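Local atomic coordinates of 8-amino-8-demethylriboflavin N,N-dimethyltransferase (Streptomyces davawensis, PDB entry 4D7K), a protein that catalyses the two successive S-adenosylmethionine-dependent N-methylations that turn 8-amino-8-demethylriboflavin into the antibiotic roseoflavin. Residues A183-G188 and Y248-V253; R264-I269 and D318-A323. All blocks are in the same frame, centred on the assembly; numbering follows the deposited sequence.

Contact 1 of 2, residues A183-G188 and Y248-V253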
loop_
_atom_site.group_PDB
_atom_site.type_symbol
_atom_site.label_atom_id
_atom_site.label_comp_id
_atom_site.label_asym_id
_atom_site.label_seq_id
_atom_site.Cartn_x
_atom_site.Cartn_y
_atom_site.Cartn_z
ATOM N N ALA A 183 5.462 -5.156 -37.588
ATOM C CA ALA A 183 6.853 -5.375 -37.225
ATOM C C ALA A 183 7.079 -4.953 -35.782
ATOM O O ALA A 183 7.288 -3.773 -35.494
ATOM C CB ALA A 183 7.781 -4.614 -38.160
ATOM N N ASP A 184 7.029 -5.922 -34.875
ATOM C CA ASP A 184 7.199 -5.648 -33.455
ATOM C C ASP A 184 8.677 -5.610 -33.086
ATOM O O ASP A 184 9.307 -6.650 -32.907
ATOM C CB ASP A 184 6.470 -6.696 -32.613
ATOM C CG ASP A 184 6.103 -6.182 -31.230
ATOM O OD1 ASP A 184 6.789 -5.263 -30.729
ATOM O OD2 ASP A 184 5.126 -6.694 -30.643
ATOM N N ILE A 185 9.223 -4.405 -32.976
ATOM C CA ILE A 185 10.627 -4.232 -32.624
ATOM C C ILE A 185 10.800 -4.259 -31.112
ATOM O O ILE A 185 10.376 -3.337 -30.412
ATOM C CB ILE A 185 11.195 -2.914 -33.180
ATOM C CG1 ILE A 185 10.840 -2.765 -34.660
ATOM C CG2 ILE A 185 12.704 -2.849 -32.972
ATOM C CD1 ILE A 185 11.288 -3.930 -35.513
ATOM N N GLY A 186 11.420 -5.327 -30.618
ATOM C CA GLY A 186 11.595 -5.530 -29.192
ATOM C C GLY A 186 10.347 -6.120 -28.562
ATOM O O GLY A 186 10.015 -5.809 -27.421
ATOM N N GLY A 187 9.660 -6.980 -29.311
ATOM C CA GLY A 187 8.390 -7.535 -28.876
ATOM C C GLY A 187 8.474 -8.753 -27.972
ATOM O O GLY A 187 7.474 -9.446 -27.778
ATOM N N GLY A 188 9.656 -9.015 -27.421
ATOM C CA GLY A 188 9.847 -10.107 -26.481
ATOM C C GLY A 188 9.471 -11.476 -27.021
ATOM O O GLY A 188 9.994 -11.916 -28.047
ATOM N N TYR A 248 5.118 -0.426 -38.012
ATOM C CA TYR A 248 6.245 -0.706 -37.131
ATOM C C TYR A 248 5.903 -0.302 -35.706
ATOM O O TYR A 248 5.420 0.806 -35.466
ATOM C CB TYR A 248 7.501 0.026 -37.603
ATOM C CG TYR A 248 8.073 -0.523 -38.884
ATOM C CD1 TYR A 248 7.502 -0.213 -40.110
ATOM C CD2 TYR A 248 9.188 -1.353 -38.870
ATOM C CE1 TYR A 248 8.022 -0.719 -41.284
ATOM C CE2 TYR A 248 9.717 -1.861 -40.044
ATOM C CZ TYR A 248 9.129 -1.539 -41.248
ATOM O OH TYR A 248 9.647 -2.038 -42.421
ATOM N N VAL A 249 6.153 -1.202 -34.759
ATOM C CA VAL A 249 5.751 -0.984 -33.376
ATOM C C VAL A 249 6.946 -0.960 -32.421
ATOM O O VAL A 249 7.750 -1.889 -32.394
ATOM C CB VAL A 249 4.756 -2.066 -32.914
ATOM C CG1 VAL A 249 4.314 -1.806 -31.484
ATOM C CG2 VAL A 249 3.555 -2.126 -33.860
ATOM N N LEU A 250 7.052 0.120 -31.649
ATOM C CA LEU A 250 8.091 0.265 -30.630
ATOM C C LEU A 250 7.468 0.355 -29.244
ATOM O O LEU A 250 6.971 1.409 -28.851
ATOM C CB LEU A 250 8.941 1.509 -30.897
ATOM C CG LEU A 250 10.024 1.405 -31.963
ATOM C CD1 LEU A 250 10.578 2.782 -32.273
ATOM C CD2 LEU A 250 11.127 0.478 -31.487
ATOM N N ARG A 251 7.498 -0.745 -28.501
ATOM C CA ARG A 251 6.822 -0.792 -27.207
ATOM C C ARG A 251 7.802 -0.875 -26.040
ATOM O O ARG A 251 8.383 -1.926 -25.770
ATOM C CB ARG A 251 5.844 -1.971 -27.164
ATOM C CG ARG A 251 6.415 -3.302 -27.647
ATOM C CD ARG A 251 5.343 -4.381 -27.684
ATOM N NE ARG A 251 5.863 -5.697 -27.319
ATOM C CZ ARG A 251 5.841 -6.190 -26.084
ATOM N NH1 ARG A 251 5.328 -5.476 -25.090
ATOM N NH2 ARG A 251 6.333 -7.399 -25.841
ATOM N N GLY A 252 7.977 0.249 -25.351
ATOM C CA GLY A 252 8.852 0.317 -24.194
ATOM C C GLY A 252 10.296 0.012 -24.539
ATOM O O GLY A 252 10.927 -0.848 -23.924
ATOM N N VAL A 253 10.820 0.725 -25.530
ATOM C CA VAL A 253 12.174 0.487 -26.007
ATOM C C VAL A 253 13.051 1.726 -25.848
ATOM O O VAL A 253 14.126 1.669 -25.250
ATOM C CB VAL A 253 12.174 0.056 -27.486
ATOM C CG1 VAL A 253 13.598 -0.109 -27.993
ATOM C CG2 VAL A 253 11.377 -1.232 -27.664
#
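Arg251 places CG between its own backbone N and carbonyl carbon (chi1 48°), and a bend at chi3 then brings the end of the side chain to Asp184 and Gly187. CG of Asp184 is anti to the backbone N (chi1 -156°), which sets the carboxylate beside the arginine's CD and NE; the two side chains cross at about a right angle. The setting is the class I methyltransferase Rossmann-like fold: strand 181-185 lies parallel to strand 247-251 in the middle of the sheet and runs out into the glycine-rich loop Gly186-Gly187-Gly188 characteristic of these enzymes.

Val249 makes both backbone bonds across the strands, to the residues before and after Asp184. Val249 N gives its hydrogen to Ala183 O at 2.9 Å and almost straight, and Ile185 N reaches Val249 O at 3.0 Å. On the face with Ala183 and Ile185 the contacts between the strands are apolar. There Ala183 CB meets the Tyr248 ring obliquely, 3.6 Å from CD2, while Ile185 CB takes Leu250 CD2 at 3.8 Å. The Tyr248 hydroxyl is bonded to Pro242 O.

On the other face, Asp184 and Val249 both touch Phe192 of helix 191-199. The salt bridge from Asp184 OD2 to Arg251 NE is long, 3.5 Å, with the carboxylate and guanidinium planes 70° apart. Asp184 also opens the type II turn that ends at Gly187, so the arginine ties the strand end to the turn. Gly188 N is hydrogen-bonded to Asp209, a predicted S-adenosylmethionine ligand; the loop therefore probably borders the cofactor pocket, as in related enzymes. Arg251 NH2 finally bonds Gly187 O at 3.0 Å, the acceptor lying in the guanidinium plane but the nitrogen standing above the plane of the carbonyl.

Contact 2 of 2, residues R264-I269 and D318-A323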
loop_
_atom_site.group_PDB
_atom_site.type_symbol
_atom_site.label_atom_id
_atom_site.label_comp_id
_atom_site.label_asym_id
_atom_site.label_seq_id
_atom_site.Cartn_x
_atom_site.Cartn_y
_atom_site.Cartn_z
ATOM N N ARG A 264 19.246 7.110 -34.419
ATOM C CA ARG A 264 19.802 6.142 -35.361
ATOM C C ARG A 264 18.817 5.010 -35.635
ATOM O O ARG A 264 18.587 4.645 -36.788
ATOM C CB ARG A 264 21.126 5.575 -34.837
ATOM C CG ARG A 264 22.251 6.599 -34.772
ATOM C CD ARG A 264 23.609 5.949 -34.539
ATOM N NE ARG A 264 23.710 5.300 -33.235
ATOM C CZ ARG A 264 23.790 3.984 -33.054
ATOM N NH1 ARG A 264 23.784 3.167 -34.099
ATOM N NH2 ARG A 264 23.879 3.485 -31.829
ATOM N N LEU A 265 18.232 4.467 -34.569
ATOM C CA LEU A 265 17.233 3.409 -34.688
ATOM C C LEU A 265 16.008 3.893 -35.460
ATOM O O LEU A 265 15.473 3.181 -36.308
ATOM C CB LEU A 265 16.819 2.907 -33.303
ATOM C CG LEU A 265 15.716 1.849 -33.262
ATOM C CD1 LEU A 265 16.125 0.610 -34.043
ATOM C CD2 LEU A 265 15.376 1.489 -31.826
ATOM N N LEU A 266 15.574 5.110 -35.163
ATOM C CA LEU A 266 14.418 5.688 -35.833
ATOM C C LEU A 266 14.693 5.930 -37.317
ATOM O O LEU A 266 13.805 5.765 -38.153
ATOM C CB LEU A 266 14.010 6.990 -35.144
ATOM C CG LEU A 266 13.460 6.852 -33.723
ATOM C CD1 LEU A 266 13.443 8.203 -33.028
ATOM C CD2 LEU A 266 12.068 6.237 -33.743
ATOM N N VAL A 267 15.928 6.312 -37.637
ATOM C CA VAL A 267 16.337 6.534 -39.023
ATOM C C VAL A 267 16.348 5.218 -39.800
ATOM O O VAL A 267 15.936 5.164 -40.961
ATOM C CB VAL A 267 17.737 7.202 -39.105
ATOM C CG1 VAL A 267 18.274 7.174 -40.525
ATOM C CG2 VAL A 267 17.677 8.635 -38.601
ATOM N N ARG A 268 16.810 4.155 -39.147
ATOM C CA ARG A 268 16.839 2.826 -39.751
ATOM C C ARG A 268 15.433 2.297 -40.022
ATOM O O ARG A 268 15.192 1.648 -41.039
ATOM C CB ARG A 268 17.603 1.852 -38.854
ATOM C CG ARG A 268 19.112 1.930 -39.006
ATOM C CD ARG A 268 19.568 1.344 -40.335
ATOM N NE ARG A 268 19.264 -0.083 -40.439
ATOM C CZ ARG A 268 18.271 -0.590 -41.163
ATOM N NH1 ARG A 268 17.479 0.213 -41.863
ATOM N NH2 ARG A 268 18.072 -1.902 -41.191
ATOM N N ILE A 269 14.510 2.569 -39.108
ATOM C CA ILE A 269 13.116 2.203 -39.319
ATOM C C ILE A 269 12.553 3.002 -40.489
ATOM O O ILE A 269 11.862 2.461 -41.351
ATOM C CB ILE A 269 12.264 2.448 -38.059
ATOM C CG1 ILE A 269 12.738 1.546 -36.917
ATOM C CG2 ILE A 269 10.785 2.205 -38.348
ATOM C CD1 ILE A 269 12.043 1.813 -35.601
ATOM N N ASP A 318 10.885 16.538 -31.577
ATOM C CA ASP A 318 12.281 16.863 -31.864
ATOM C C ASP A 318 13.079 15.620 -32.246
ATOM O O ASP A 318 13.912 15.658 -33.151
ATOM C CB ASP A 318 12.922 17.553 -30.655
ATOM C CG ASP A 318 14.191 18.310 -31.012
ATOM O OD1 ASP A 318 15.097 17.713 -31.631
ATOM O OD2 ASP A 318 14.277 19.512 -30.680
ATOM N N LEU A 319 12.818 14.520 -31.551
ATOM C CA LEU A 319 13.493 13.262 -31.838
ATOM C C LEU A 319 13.096 12.747 -33.219
ATOM O O LEU A 319 13.953 12.454 -34.053
ATOM C CB LEU A 319 13.166 12.224 -30.762
ATOM C CG LEU A 319 14.331 11.380 -30.241
ATOM C CD1 LEU A 319 15.344 12.267 -29.541
ATOM C CD2 LEU A 319 13.838 10.286 -29.305
ATOM N N LEU A 320 11.791 12.656 -33.456
ATOM C CA LEU A 320 11.263 12.149 -34.719
ATOM C C LEU A 320 11.607 13.054 -35.897
ATOM O O LEU A 320 11.721 12.588 -37.032
ATOM C CB LEU A 320 9.744 11.975 -34.624
ATOM C CG LEU A 320 9.276 10.868 -33.678
ATOM C CD1 LEU A 320 7.831 11.094 -33.254
ATOM C CD2 LEU A 320 9.441 9.502 -34.321
ATOM N N ALA A 321 11.768 14.347 -35.625
ATOM C CA ALA A 321 12.119 15.312 -36.662
ATOM C C ALA A 321 13.483 14.991 -37.260
ATOM O O ALA A 321 13.674 15.059 -38.473
ATOM C CB ALA A 321 12.103 16.736 -36.104
ATOM N N ARG A 322 14.429 14.637 -36.398
ATOM C CA ARG A 322 15.781 14.302 -36.834
ATOM C C ARG A 322 15.823 12.989 -37.617
ATOM O O ARG A 322 16.797 12.707 -38.318
ATOM C CB ARG A 322 16.723 14.225 -35.629
ATOM C CG ARG A 322 16.938 15.558 -34.921
ATOM C CD ARG A 322 18.072 15.473 -33.906
ATOM N NE ARG A 322 17.674 14.802 -32.671
ATOM C CZ ARG A 322 18.527 14.373 -31.745
ATOM N NH1 ARG A 322 19.832 14.530 -31.917
ATOM N NH2 ARG A 322 18.076 13.776 -30.651
ATOM N N ALA A 323 14.766 12.192 -37.499
ATOM C CA ALA A 323 14.694 10.911 -38.193
ATOM C C ALA A 323 13.741 10.958 -39.388
ATOM O O ALA A 323 13.552 9.956 -40.078
ATOM C CB ALA A 323 14.274 9.817 -37.229
#
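Leu266 and Ala323 meet CB to CB at 3.5 Å, the closest contact between segments 264-269 and 318-323, which lie on helix 259-270 and at the C-terminal end of helix 313-322. Both helices belong to the Rossmann-like methyltransferase domain. The short segments 264-269 and 318-322 cross at -51° with their axes 9.3 Å apart at the nearest point, and what joins them is apolar packing.

The shape is easiest to follow from Ala323. Its methyl is a small bump directed at the other helix, and it settles into the hollow between two consecutive side chains, with the CB of Leu266 against one part of it and CG2 of Val267 against another, the latter at 3.9 Å. At this small side chain the backbones come close: Val267 CA and Ala323 CA are 4.7 Å apart.

Leu266 is the larger projection going the other way. Its CG sits beside the backbone N, anti to the carbonyl carbon (chi1 -67°), which carries the branched end past Ala323 toward the preceding turn of helix 313-322. There the fork divides its contacts: CD1 faces Leu319 CD2 at 4.3 Å, and CD2 faces Leu320 CD2 at 4.2 Å. The two leucines thus make the sides of a shallow notch that receives the fork, with looser contacts than those at Ala323.

Beyond the notch, Leu320 continues onto Phe325 and Ile327 of strand 325-333, and Leu319 reaches back to Asp259 and Ala262 near the start of helix 259-270. Leu266 also touches Leu250 of the central sheet, which makes it a bridge between that sheet and helix 313-322. At the more open margin, Val267 lays its CG2 methyl over the backbone of Ala323, 3.8 Å from CA.

In the fold
Contact 1 lies among the parallel strands at the middle of the mixed sheet, contact 2 in the helical layer packed on it and farther from the middle of the chain. Both are largely buried, though contact 2 runs out to solvent-facing residues at its margin. Strand 247-251 and helix 259-270 follow each other in sequence and join the two: Leu250 CD1 lies 4.0 Å from Leu266 CD2, and Tyr248 and Leu250 both pack on Ile269. Contact 1 combines backbone bonding, apolar packing and an ion pair beside the probable cofactor pocket, whereas contact 2, whose Leu266 side chain is about 10 Å from that of Phe237, a predicted cofactor residue, depends on the fit of aliphatic side chains.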